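Local structure of cytochrome P450 RhF (Acinetobacter radioresistens, 6RO8) at residues 225-228 with 229-233; 327-331 with 332-336; 141-144 with 145-149; 121-124 with 125-128; 92-96 with 97-101. The protein probably oxidises organic substrates as a heme monooxygenase, this chain being the heme domain of a longer protein that also carries an iron-sulfur domain. One frame throughout, in Å; residues are numbered along the deposited sequence.

Contact 1: residues 225-228 with 229-233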
# COMPACT_ATOMS: atom_id res chain seq x y z
N GLY A 225 16.57 14.59 0.34
CA GLY A 225 17.50 15.43 -0.39
C GLY A 225 18.95 15.08 -0.11
O GLY A 225 19.71 14.84 -1.04
N ARG A 226 19.34 15.09 1.17
CA ARG A 226 20.71 14.77 1.55
C ARG A 226 21.12 13.38 1.03
O ARG A 226 22.24 13.19 0.53
CB ARG A 226 20.86 14.87 3.09
CG ARG A 226 22.29 14.65 3.64
CD ARG A 226 22.33 14.21 5.13
NE ARG A 226 21.80 12.86 5.37
CZ ARG A 226 22.23 12.03 6.31
NH1 ARG A 226 23.27 12.38 7.09
NH2 ARG A 226 21.69 10.82 6.44
N VAL A 227 20.20 12.42 1.10
CA VAL A 227 20.48 11.06 0.62
C VAL A 227 20.76 11.08 -0.88
O VAL A 227 21.80 10.59 -1.34
CB VAL A 227 19.31 10.12 0.95
CG1 VAL A 227 19.58 8.73 0.41
CG2 VAL A 227 19.08 10.06 2.45
N LEU A 228 19.81 11.61 -1.65
CA LEU A 228 19.94 11.67 -3.10
C LEU A 228 21.20 12.39 -3.52
O LEU A 228 21.75 12.10 -4.58
CB LEU A 228 18.71 12.35 -3.70
CG LEU A 228 18.69 12.52 -5.22
CD1 LEU A 228 18.65 11.17 -5.87
CD2 LEU A 228 17.51 13.36 -5.67
N GLU A 229 21.68 13.32 -2.68
CA GLU A 229 22.88 14.07 -3.00
C GLU A 229 24.11 13.20 -2.83
O GLU A 229 25.01 13.22 -3.68
CB GLU A 229 22.97 15.32 -2.12
CG GLU A 229 23.83 16.43 -2.70
CD GLU A 229 23.56 16.69 -4.18
OE1 GLU A 229 22.38 16.63 -4.59
OE2 GLU A 229 24.53 16.95 -4.93
N LYS A 230 24.17 12.42 -1.74
CA LYS A 230 25.30 11.52 -1.53
C LYS A 230 25.33 10.42 -2.58
O LYS A 230 26.40 10.08 -3.10
CB LYS A 230 25.23 10.92 -0.13
CG LYS A 230 25.05 11.95 0.97
CD LYS A 230 25.51 11.42 2.33
CE LYS A 230 24.81 12.14 3.47
NZ LYS A 230 25.17 11.59 4.81
N MET A 231 24.17 9.83 -2.88
CA MET A 231 24.14 8.79 -3.91
C MET A 231 24.55 9.36 -5.26
O MET A 231 25.29 8.72 -6.02
CB MET A 231 22.75 8.15 -3.96
CG MET A 231 22.38 7.45 -2.66
SD MET A 231 20.74 6.68 -2.67
CE MET A 231 20.32 6.93 -4.38
N LYS A 232 24.08 10.58 -5.57
CA LYS A 232 24.50 11.25 -6.80
C LYS A 232 26.01 11.27 -6.91
O LYS A 232 26.57 11.16 -8.01
CB LYS A 232 23.95 12.69 -6.81
CG LYS A 232 22.79 12.92 -7.76
CD LYS A 232 22.01 14.16 -7.35
CE LYS A 232 21.08 14.66 -8.46
NZ LYS A 232 20.06 15.63 -7.96
N ASN A 233 26.70 11.37 -5.77
CA ASN A 233 28.14 11.48 -5.73
C ASN A 233 28.85 10.14 -5.72
O ASN A 233 30.07 10.11 -5.89
CB ASN A 233 28.56 12.29 -4.50
CG ASN A 233 28.56 13.77 -4.77
OD1 ASN A 233 28.70 14.20 -5.92
ND2 ASN A 233 28.37 14.56 -3.72

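Contact 2: residues 327-331 with 332-336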
# COMPACT_ATOMS: atom_id res chain seq x y z
N GLU A 327 -15.19 14.91 -19.10
CA GLU A 327 -16.41 14.25 -18.65
C GLU A 327 -16.51 12.88 -19.30
O GLU A 327 -15.98 12.62 -20.38
CB GLU A 327 -17.67 15.08 -18.90
CG GLU A 327 -17.70 16.04 -20.05
CD GLU A 327 -19.08 16.69 -20.18
OE1 GLU A 327 -19.25 17.62 -21.00
OE2 GLU A 327 -20.00 16.27 -19.44
N SER A 328 -17.16 11.98 -18.58
CA SER A 328 -17.05 10.54 -18.81
C SER A 328 -18.19 9.90 -18.04
O SER A 328 -18.84 10.54 -17.21
CB SER A 328 -15.70 10.03 -18.32
OG SER A 328 -15.37 10.62 -17.07
N GLU A 329 -18.42 8.62 -18.31
CA GLU A 329 -19.39 7.94 -17.48
C GLU A 329 -18.99 6.49 -17.28
O GLU A 329 -18.35 5.87 -18.14
CB GLU A 329 -20.80 8.08 -18.05
CG GLU A 329 -21.00 7.46 -19.41
CD GLU A 329 -21.36 6.00 -19.30
OE1 GLU A 329 -20.58 5.14 -19.78
OE2 GLU A 329 -22.42 5.69 -18.70
N VAL A 330 -19.36 5.96 -16.12
CA VAL A 330 -19.10 4.59 -15.72
C VAL A 330 -20.41 4.05 -15.16
O VAL A 330 -20.99 4.67 -14.26
CB VAL A 330 -17.97 4.49 -14.69
CG1 VAL A 330 -17.69 3.05 -14.29
CG2 VAL A 330 -16.70 5.15 -15.23
N SER A 331 -20.90 2.94 -15.71
CA SER A 331 -22.11 2.27 -15.24
C SER A 331 -23.25 3.25 -14.91
O SER A 331 -23.84 3.20 -13.83
CB SER A 331 -21.81 1.39 -14.03
OG SER A 331 -21.22 0.17 -14.44
N GLY A 332 -23.52 4.16 -15.84
CA GLY A 332 -24.68 5.03 -15.70
C GLY A 332 -24.50 6.26 -14.85
O GLY A 332 -25.49 6.93 -14.54
N VAL A 333 -23.26 6.60 -14.48
CA VAL A 333 -22.95 7.77 -13.67
C VAL A 333 -21.96 8.63 -14.44
O VAL A 333 -20.90 8.14 -14.84
CB VAL A 333 -22.38 7.36 -12.30
CG1 VAL A 333 -22.18 8.57 -11.38
CG2 VAL A 333 -23.28 6.33 -11.66
N LYS A 334 -22.29 9.91 -14.64
CA LYS A 334 -21.41 10.80 -15.40
C LYS A 334 -20.52 11.58 -14.44
O LYS A 334 -20.95 12.00 -13.37
CB LYS A 334 -22.22 11.76 -16.30
CG LYS A 334 -21.49 12.06 -17.64
CD LYS A 334 -22.39 12.26 -18.89
CE LYS A 334 -21.70 11.73 -20.18
NZ LYS A 334 -20.42 12.42 -20.58
N PHE A 335 -19.25 11.74 -14.83
CA PHE A 335 -18.24 12.43 -14.03
C PHE A 335 -17.81 13.71 -14.72
O PHE A 335 -17.60 13.72 -15.94
CB PHE A 335 -17.00 11.55 -13.79
CG PHE A 335 -17.27 10.26 -13.06
CD1 PHE A 335 -17.97 10.25 -11.85
CD2 PHE A 335 -16.78 9.07 -13.56
CE1 PHE A 335 -18.21 9.07 -11.19
CE2 PHE A 335 -17.00 7.88 -12.90
CZ PHE A 335 -17.72 7.88 -11.71
N ARG A 336 -17.65 14.78 -13.95
CA ARG A 336 -17.17 16.04 -14.51
C ARG A 336 -15.65 16.09 -14.42
O ARG A 336 -15.05 15.55 -13.48
CB ARG A 336 -17.79 17.23 -13.77
CG ARG A 336 -17.22 18.63 -14.13
CD ARG A 336 -17.23 18.97 -15.64
NE ARG A 336 -15.97 19.59 -16.08
CZ ARG A 336 -15.68 20.90 -15.99
NH1 ARG A 336 -16.57 21.76 -15.50
NH2 ARG A 336 -14.50 21.34 -16.42

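Contact 3: residues 141-144 with 145-149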
# COMPACT_ATOMS: atom_id res chain seq x y z
N GLN A 141 15.69 -12.23 -2.76
CA GLN A 141 14.97 -13.29 -2.05
C GLN A 141 15.89 -14.01 -1.05
O GLN A 141 15.52 -14.20 0.12
CB GLN A 141 14.38 -14.26 -3.06
CG GLN A 141 13.37 -15.23 -2.51
CD GLN A 141 12.83 -16.15 -3.57
OE1 GLN A 141 13.52 -16.49 -4.53
NE2 GLN A 141 11.57 -16.55 -3.43
N HIS A 142 17.09 -14.40 -1.49
CA HIS A 142 18.07 -14.96 -0.57
C HIS A 142 18.24 -14.07 0.64
O HIS A 142 18.31 -14.55 1.78
CB HIS A 142 19.42 -15.14 -1.28
CG HIS A 142 20.51 -15.70 -0.40
ND1 HIS A 142 20.25 -16.30 0.82
CD2 HIS A 142 21.85 -15.74 -0.56
CE1 HIS A 142 21.39 -16.69 1.37
NE2 HIS A 142 22.38 -16.36 0.55
N PHE A 143 18.30 -12.75 0.41
CA PHE A 143 18.55 -11.81 1.49
C PHE A 143 17.38 -11.77 2.45
O PHE A 143 17.57 -11.76 3.68
CB PHE A 143 18.82 -10.43 0.87
CG PHE A 143 19.01 -9.33 1.86
CD1 PHE A 143 20.16 -9.22 2.59
CD2 PHE A 143 18.03 -8.37 2.02
CE1 PHE A 143 20.33 -8.18 3.49
CE2 PHE A 143 18.20 -7.33 2.92
CZ PHE A 143 19.33 -7.24 3.65
N VAL A 144 16.15 -11.75 1.92
CA VAL A 144 14.97 -11.84 2.76
C VAL A 144 15.02 -13.10 3.62
O VAL A 144 14.73 -13.05 4.82
CB VAL A 144 13.68 -11.80 1.90
CG1 VAL A 144 12.47 -11.78 2.79
CG2 VAL A 144 13.66 -10.55 1.03
N ARG A 145 15.41 -14.23 3.04
CA ARG A 145 15.36 -15.47 3.81
C ARG A 145 16.37 -15.47 4.94
O ARG A 145 16.09 -16.00 6.02
CB ARG A 145 15.58 -16.67 2.90
CG ARG A 145 14.90 -17.91 3.43
CD ARG A 145 14.14 -18.59 2.31
NE ARG A 145 14.83 -18.46 1.03
CZ ARG A 145 14.27 -18.69 -0.15
NH1 ARG A 145 12.99 -19.05 -0.23
NH2 ARG A 145 14.98 -18.56 -1.26
N GLU A 146 17.56 -14.90 4.73
CA GLU A 146 18.51 -14.78 5.83
C GLU A 146 17.95 -13.93 6.95
O GLU A 146 18.08 -14.27 8.13
CB GLU A 146 19.83 -14.19 5.33
CG GLU A 146 20.68 -15.12 4.49
CD GLU A 146 21.30 -16.25 5.30
OE1 GLU A 146 22.18 -15.98 6.16
OE2 GLU A 146 20.90 -17.42 5.08
N LEU A 147 17.29 -12.82 6.60
CA LEU A 147 16.77 -11.92 7.62
C LEU A 147 15.72 -12.61 8.47
O LEU A 147 15.76 -12.55 9.71
CB LEU A 147 16.19 -10.66 6.96
CG LEU A 147 17.19 -9.65 6.40
CD1 LEU A 147 16.48 -8.41 5.93
CD2 LEU A 147 18.23 -9.31 7.46
N VAL A 148 14.77 -13.28 7.83
CA VAL A 148 13.67 -13.90 8.55
C VAL A 148 14.18 -15.06 9.41
O VAL A 148 13.67 -15.31 10.51
CB VAL A 148 12.59 -14.35 7.55
CG1 VAL A 148 11.46 -15.03 8.26
CG2 VAL A 148 12.09 -13.15 6.77
N ARG A 149 15.18 -15.79 8.92
CA ARG A 149 15.74 -16.87 9.72
C ARG A 149 16.36 -16.33 11.00
O ARG A 149 16.21 -16.92 12.08
CB ARG A 149 16.78 -17.65 8.92
CG ARG A 149 17.25 -18.91 9.63
CD ARG A 149 18.23 -19.71 8.80
NE ARG A 149 19.56 -19.09 8.76
CZ ARG A 149 19.98 -18.28 7.80
NH1 ARG A 149 19.19 -17.99 6.77
NH2 ARG A 149 21.21 -17.77 7.87

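Contact 4: residues 121-124 with 125-128. With HEM (protoporphyrin IX containing Fe), chain B.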
# COMPACT_ATOMS: atom_id res chain seq x y z
N HIS A 121 5.22 9.77 -20.61
CA HIS A 121 6.12 10.30 -19.58
C HIS A 121 6.01 9.46 -18.32
O HIS A 121 6.99 9.21 -17.61
CB HIS A 121 5.86 11.77 -19.25
CG HIS A 121 5.99 12.72 -20.40
ND1 HIS A 121 6.39 12.34 -21.66
CD2 HIS A 121 5.83 14.07 -20.44
CE1 HIS A 121 6.40 13.41 -22.45
NE2 HIS A 121 6.09 14.47 -21.73
N MET A 122 4.79 9.00 -18.07
CA MET A 122 4.56 7.89 -17.16
C MET A 122 5.19 6.60 -17.70
O MET A 122 6.04 5.99 -17.03
CB MET A 122 3.05 7.78 -16.93
CG MET A 122 2.47 6.48 -16.49
SD MET A 122 3.29 5.50 -15.24
CE MET A 122 2.75 3.90 -15.78
N GLU A 123 4.84 6.19 -18.92
CA GLU A 123 5.38 4.94 -19.46
C GLU A 123 6.85 5.06 -19.87
O GLU A 123 7.62 4.14 -19.64
CB GLU A 123 4.57 4.47 -20.66
CG GLU A 123 3.31 3.68 -20.32
CD GLU A 123 3.53 2.49 -19.40
OE1 GLU A 123 4.68 2.08 -19.19
OE2 GLU A 123 2.53 1.95 -18.89
N ARG A 124 7.24 6.15 -20.53
CA ARG A 124 8.65 6.39 -20.83
C ARG A 124 9.50 6.24 -19.58
O ARG A 124 10.53 5.56 -19.59
CB ARG A 124 8.85 7.79 -21.41
CG ARG A 124 9.61 7.82 -22.71
CD ARG A 124 9.79 9.25 -23.16
NE ARG A 124 8.60 9.78 -23.82
CZ ARG A 124 8.29 11.07 -23.88
NH1 ARG A 124 9.09 11.98 -23.32
NH2 ARG A 124 7.20 11.47 -24.52
N ARG A 125 9.07 6.85 -18.47
CA ARG A 125 9.80 6.72 -17.21
C ARG A 125 9.73 5.29 -16.68
O ARG A 125 10.75 4.72 -16.25
CB ARG A 125 9.25 7.70 -16.19
CG ARG A 125 10.17 7.98 -15.03
CD ARG A 125 9.57 9.03 -14.14
NE ARG A 125 9.49 10.33 -14.79
CZ ARG A 125 8.74 11.34 -14.36
NH1 ARG A 125 8.00 11.19 -13.27
NH2 ARG A 125 8.73 12.50 -15.01
N ARG A 126 8.55 4.68 -16.70
CA ARG A 126 8.43 3.29 -16.29
C ARG A 126 9.23 2.39 -17.22
O ARG A 126 10.12 1.66 -16.78
CB ARG A 126 6.96 2.86 -16.25
CG ARG A 126 6.80 1.39 -15.87
CD ARG A 126 5.37 1.00 -15.56
NE ARG A 126 5.30 -0.40 -15.13
CZ ARG A 126 4.38 -0.92 -14.32
NH1 ARG A 126 3.41 -0.15 -13.82
NH2 ARG A 126 4.42 -2.21 -14.00
N ALA A 127 8.91 2.43 -18.53
CA ALA A 127 9.53 1.52 -19.49
C ALA A 127 11.04 1.57 -19.42
O ALA A 127 11.71 0.57 -19.68
CB ALA A 127 9.07 1.83 -20.93
N LEU A 128 11.60 2.70 -19.02
CA LEU A 128 13.05 2.83 -18.96
C LEU A 128 13.59 2.66 -17.55
O LEU A 128 14.67 3.18 -17.23
CB LEU A 128 13.48 4.17 -19.57
CG LEU A 128 13.72 4.30 -21.11
CD1 LEU A 128 14.85 3.38 -21.69
CD2 LEU A 128 12.42 4.18 -21.92
CHA HEM B . 2.01 0.99 -7.74
CHB HEM B . 0.09 -1.58 -4.09
CHC HEM B . 4.52 -3.06 -2.67
CHD HEM B . 6.40 -0.10 -6.03
C1A HEM B . 1.10 0.45 -6.87
C2A HEM B . -0.34 0.64 -6.88
C3A HEM B . -0.87 -0.06 -5.88
C4A HEM B . 0.21 -0.74 -5.18
CMA HEM B . -2.37 -0.12 -5.54
CAA HEM B . -1.14 1.51 -7.88
CBA HEM B . -1.70 0.57 -8.93
CGA HEM B . -2.44 1.32 -10.01
O1A HEM B . -2.54 2.57 -9.92
O2A HEM B . -2.91 0.65 -10.96
C1B HEM B . 1.10 -2.27 -3.45
C2B HEM B . 0.92 -3.31 -2.46
C3B HEM B . 2.14 -3.71 -2.05
C4B HEM B . 3.14 -2.94 -2.79
CMB HEM B . -0.48 -3.81 -2.00
CAB HEM B . 2.54 -4.81 -1.04
CBB HEM B . 1.72 -5.71 -0.51
C1C HEM B . 5.43 -2.39 -3.46
C2C HEM B . 6.88 -2.45 -3.39
C3C HEM B . 7.37 -1.62 -4.34
C4C HEM B . 6.27 -1.02 -5.02
CMC HEM B . 7.66 -3.34 -2.40
CAC HEM B . 8.83 -1.28 -4.75
CBC HEM B . 9.90 -1.78 -4.13
C1D HEM B . 5.40 0.48 -6.77
C2D HEM B . 5.58 1.42 -7.85
C3D HEM B . 4.38 1.72 -8.33
C4D HEM B . 3.38 0.97 -7.58
CMD HEM B . 6.92 1.99 -8.36
CAD HEM B . 4.13 2.72 -9.49
CBD HEM B . 4.19 2.05 -10.85
CGD HEM B . 3.50 2.93 -11.86
O1D HEM B . 3.02 4.02 -11.47
O2D HEM B . 3.40 2.56 -13.06
NA HEM B . 1.39 -0.39 -5.82
NB HEM B . 2.46 -2.07 -3.62
NC HEM B . 5.10 -1.49 -4.46
ND HEM B . 4.04 0.22 -6.63
FE HEM B . 3.28 -0.95 -5.13
O HOH W 1 3.29 0.96 -3.84

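Contact 5: residues 92-96 with 97-101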
# COMPACT_ATOMS: atom_id res chain seq x y z
N THR A 92 -6.93 15.88 3.14
CA THR A 92 -7.57 17.06 3.71
C THR A 92 -6.64 18.27 3.62
O THR A 92 -5.42 18.14 3.81
CB THR A 92 -7.95 16.80 5.17
OG1 THR A 92 -6.83 17.07 6.02
CG2 THR A 92 -8.36 15.35 5.37
N PRO A 93 -7.17 19.44 3.27
CA PRO A 93 -6.29 20.60 3.06
C PRO A 93 -5.42 20.90 4.26
O PRO A 93 -5.80 20.71 5.42
CB PRO A 93 -7.28 21.75 2.79
CG PRO A 93 -8.43 21.08 2.17
CD PRO A 93 -8.55 19.71 2.85
N SER A 94 -4.21 21.38 3.97
CA SER A 94 -3.27 21.69 5.02
C SER A 94 -3.67 23.01 5.68
O SER A 94 -4.07 23.96 5.00
CB SER A 94 -1.85 21.76 4.44
OG SER A 94 -1.64 20.77 3.44
N CYS A 95 -3.61 23.05 7.00
CA CYS A 95 -3.84 24.31 7.67
C CYS A 95 -2.67 25.25 7.37
O CYS A 95 -1.54 24.80 7.16
CB CYS A 95 -4.04 24.10 9.19
SG CYS A 95 -5.85 24.10 9.74
N PRO A 96 -2.93 26.56 7.28
CA PRO A 96 -1.92 27.48 6.72
C PRO A 96 -0.57 27.46 7.41
O PRO A 96 0.46 27.75 6.78
CB PRO A 96 -2.59 28.86 6.90
CG PRO A 96 -4.01 28.62 6.90
CD PRO A 96 -4.19 27.24 7.58
N GLU A 97 -0.55 27.20 8.72
CA GLU A 97 0.72 27.14 9.42
C GLU A 97 1.48 25.86 9.08
O GLU A 97 2.72 25.82 9.17
CB GLU A 97 0.50 27.29 10.93
CG GLU A 97 -0.09 28.63 11.35
CD GLU A 97 0.87 29.82 11.19
OE1 GLU A 97 0.40 30.99 11.16
OE2 GLU A 97 2.09 29.59 11.09
N ALA A 98 0.78 24.81 8.67
CA ALA A 98 1.48 23.65 8.13
C ALA A 98 2.12 23.98 6.78
O ALA A 98 3.22 23.51 6.47
CB ALA A 98 0.51 22.47 7.99
N LEU A 99 1.45 24.81 5.98
CA LEU A 99 1.93 25.10 4.64
C LEU A 99 3.28 25.80 4.69
O LEU A 99 4.12 25.59 3.81
CB LEU A 99 0.89 25.93 3.89
CG LEU A 99 -0.29 25.09 3.39
CD1 LEU A 99 -1.32 25.93 2.65
CD2 LEU A 99 0.20 23.96 2.50
N LYS A 100 3.53 26.59 5.73
CA LYS A 100 4.81 27.27 5.79
C LYS A 100 5.88 26.48 6.53
O LYS A 100 7.07 26.71 6.28
CB LYS A 100 4.67 28.60 6.44
CG LYS A 100 4.55 29.59 5.40
CD LYS A 100 3.27 29.39 4.48
CE LYS A 100 3.36 30.15 3.17
NZ LYS A 100 3.96 31.46 3.42
N ILE A 101 5.50 25.50 7.34
CA ILE A 101 6.50 24.56 7.80
C ILE A 101 7.13 23.91 6.58
O ILE A 101 8.35 23.94 6.38
CB ILE A 101 5.89 23.55 8.78
CG1 ILE A 101 5.62 24.20 10.14
CG2 ILE A 101 6.81 22.34 8.92
CD1 ILE A 101 4.53 23.51 10.97

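Contact 1: residues 225-228 with 229-233
Arg226 and Lys230 cross at a slant on the exposed side of the helix, one turn apart. With CG anti to the backbone N (chi1 -176°) and a bend at chi3, Arg226 brings its guanidinium beside the end of Lys230, whose extended chain delivers NZ over one face of that group, off centre toward the rim. Lys230 NZ lies 3.1 Å from Arg226 NH1, two donors of like charge that form no bond. The resolution of 2.6 Å does not fix such exposed ends closely. Aliphatic contact is also made, since Lys230 CE reaches Arg226 CG at 3.6 Å. Asp185 makes a long, weak ion pair with Arg226 and would partly offset the local positive charge.

On the buried side Val227 and Met231 lie side by side and point the same way, Val227 CG1 being 3.9 Å from Met231 SD. Met231 N bonds Val227 O at 2.9 Å. This is the last part of helix 207-233, which corresponds by its place in the chain to the G helix of P450s. Its inner face packs on helices 240-250 and 257-270: Leu228 meets Ile245, Leu260 and Met264, and flexible Met231 fits among Met241, Tyr242 and Ile245. Val227, Leu228 and Met231 are apolar because they are buried against these two helices.

Lys232 works at the border of the two environments. Its extended chain crosses Leu228, with Leu228 CD2 4.1 Å from Lys232 NZ, and ends in a salt bridge to Asp257.

Contact 2: residues 327-331 with 332-336
A beta hairpin closed by a two-residue type I' turn joins strands 328-330 and 333-335, and pairs Val330 with Val333 where the turn begins and ends. Val330 N donates to Val333 O at 3.0 Å, and Val333 N returns a bond to Val330 O of the same length. Farther along, Ser328 and Phe335 form a second hydrogen-bonded pair, in which Phe335 N gives a 2.7 Å bond to Ser328 O. Between them sits the non-hydrogen-bonded pair of Glu329 and Lys334.

Ser328, Val330, Val333 and Phe335 share one face of the ribbon. The Phe335 ring is met at its edge by the Val330 methyl, Val330 CG2 to Phe335 CE2 at 3.6 Å, while the carbonyl O of Val333 lies over the middle of one ring face. Trp64 meets Phe335 edge-to-face, and Ile55 and Phe82 also touch this apolar side, where bulky valine and phenylalanine are at home. Ser328 OG, close to the same ring edge, is bonded to Thr326 O.

Glu329 and Lys334 occupy the other face. Glu329 holds CG between the backbone N and the carbonyl carbon (chi1 62°), then bends at chi2 (87°), which carries OE2 back to the turn for a weak bond from Gly332 N to Glu329 OE2 at 3.4 Å. Lys334 NZ stays 4.0 Å from OE2 of Glu327, the loop residue ahead of strand 328-330, an attraction longer than a salt bridge. Ser331 and Gly332 both adopt left-handed helical backbone angles, easy for glycine, and Ser331 OG is bonded to Asp71. The hairpin's place after strand 320-324 and before strand 340-343 is that of the small beta-2 sheet of the P450 fold.

Contact 3: residues 141-144 with 145-149
Phe143 and Leu147 meet one turn apart on their helix, Leu147 CD1 lying 3.6 Å from Phe143 CE2. The ring leaves the backbone with CG anti to N (chi1 176°), whereas Leu147 holds CG anti to the carbonyl carbon (chi1 -73°). These different first torsions let the two side chains cross, with Leu147 CG over one ring face, off centre toward the rim. His178 stacks on Phe143 from another helix, a good use of an aromatic residue at a helix interface.

His142 and Glu146 run side by side in the same direction. Glu146 CG approaches the imidazole at His142 CE1, 3.6 Å away. Bent at chi2, the glutamate then turns to Arg149 in a salt bridge: Arg149 NH2 donates to Glu146 OE1 at 2.7 Å, with OE1 lying in the guanidinium plane. Gln141 and Arg145 are a second pair lying side by side and pointing the same way, with the amide and guanidinium planes 28° apart. Gln141 CG sits over a guanidinium face, 3.9 Å from Arg145 NH2, so a methylene rather than a polar atom supports the charged group.

Val144 and Val148 take the buried side. Val144 CG1 is 4.2 Å from Val148 CG2, and these short branched chains fit the close approach of the neighbouring helices. Val144 touches Met389 and Ile393 of helix 384-401 and Val175 of helix 170-179. Packing among these helices is that of the D, E and L helices in the conserved P450 four-helix bundle.

Contact 4: residues 121-124 with 125-128
This is a helical i to i+4 contact at the heme edge: in the short helix 121-127, the counterpart of the P450 C helix, Met122 and Arg126 lie side by side and point together at one heme propionate. Arg126 is extended from CG to NE and leaves the backbone with CG anti to N (chi1 178°), giving it the span to reach the ligand. Its NH1 donates to heme O2D at 2.8 Å, and the oxygen lies at the guanidinium edge, near its plane. The same NH1 also bonds Gln380 O, beside the cysteine ligand Cys381. Met122 lays its methyl along the arginine stem, Met122 CE to Arg126 CD at 3.9 Å, and its end lies close to the same propionate oxygen and to His379.

Glu123 accompanies the arginine, with Glu123 OE1 3.8 Å from Arg126 CD and the carboxylate too distant from NE for a salt bridge. Arg125 turns away from the heme to a salt bridge with Glu116 and a bond to Val254 O. One backbone bond, Arg126 N to Met122 O at 2.9 Å, ties the two heme-facing residues together. An arginine suits its place because its NH1, with two N-H groups, can donate to both the propionate and the Gln380 carbonyl. His379 and Arg322 are also hydrogen-bonded to the heme, and Arg126 would partly neutralise the D propionate's charge.

Contact 5: residues 92-96 with 97-101
The carbonyl O of Cys95 takes two backbone N-H groups: Leu99 N at 3.2 Å and, more weakly, Ala98 N at 2.8 Å. Cys95 is at the N-cap of helix 96-104, which matches the B' helix of P450s in its position along the chain. Pro96 follows as the first helical residue, a natural place for proline, since the first turn needs no N-H from it. Pro96 O then receives a weak bond from Lys100 N at 3.4 Å as the helical spacing sets in.

Ser94, just before the cap, and Leu99 occupy the positions of a hydrophobic staple, though here the loop partner is the methylene of a serine. Leu99 takes CG anti to the carbonyl carbon (chi1 -77°), which leans its branches back over the cap toward Ser94. Ala98 is small enough to let the helix lie close to Ala214 of helix 207-233, where Ile101 also packs, while Cys95 touches Gln210. Glu97 and Lys100 place their charged ends at the exposed surface, as fits a helix with one side covered. Across the cap, the branch that touches is CD2 of Leu99, 3.6 Å from Ser94 CB.

In the fold
Along the chain the order is contact 5, contact 4, contact 3, contact 1 and contact 2, and none touches another. Contacts 4 and 5 lie on successive helices, 121-127 and 96-104, with centres about 32 Å apart. Helix 134-155 follows with contact 3, whose centre is about 47 Å from that of contact 2; those two lie on opposite sides of the chain's centre. Contact 1, at the end of helix 207-233, has its centre about 23 Å from that of contact 4, and the same helix packs against helix 96-104 of contact 5. Only contact 4 meets the heme directly; the others join helices and the hairpin of the surrounding heme domain.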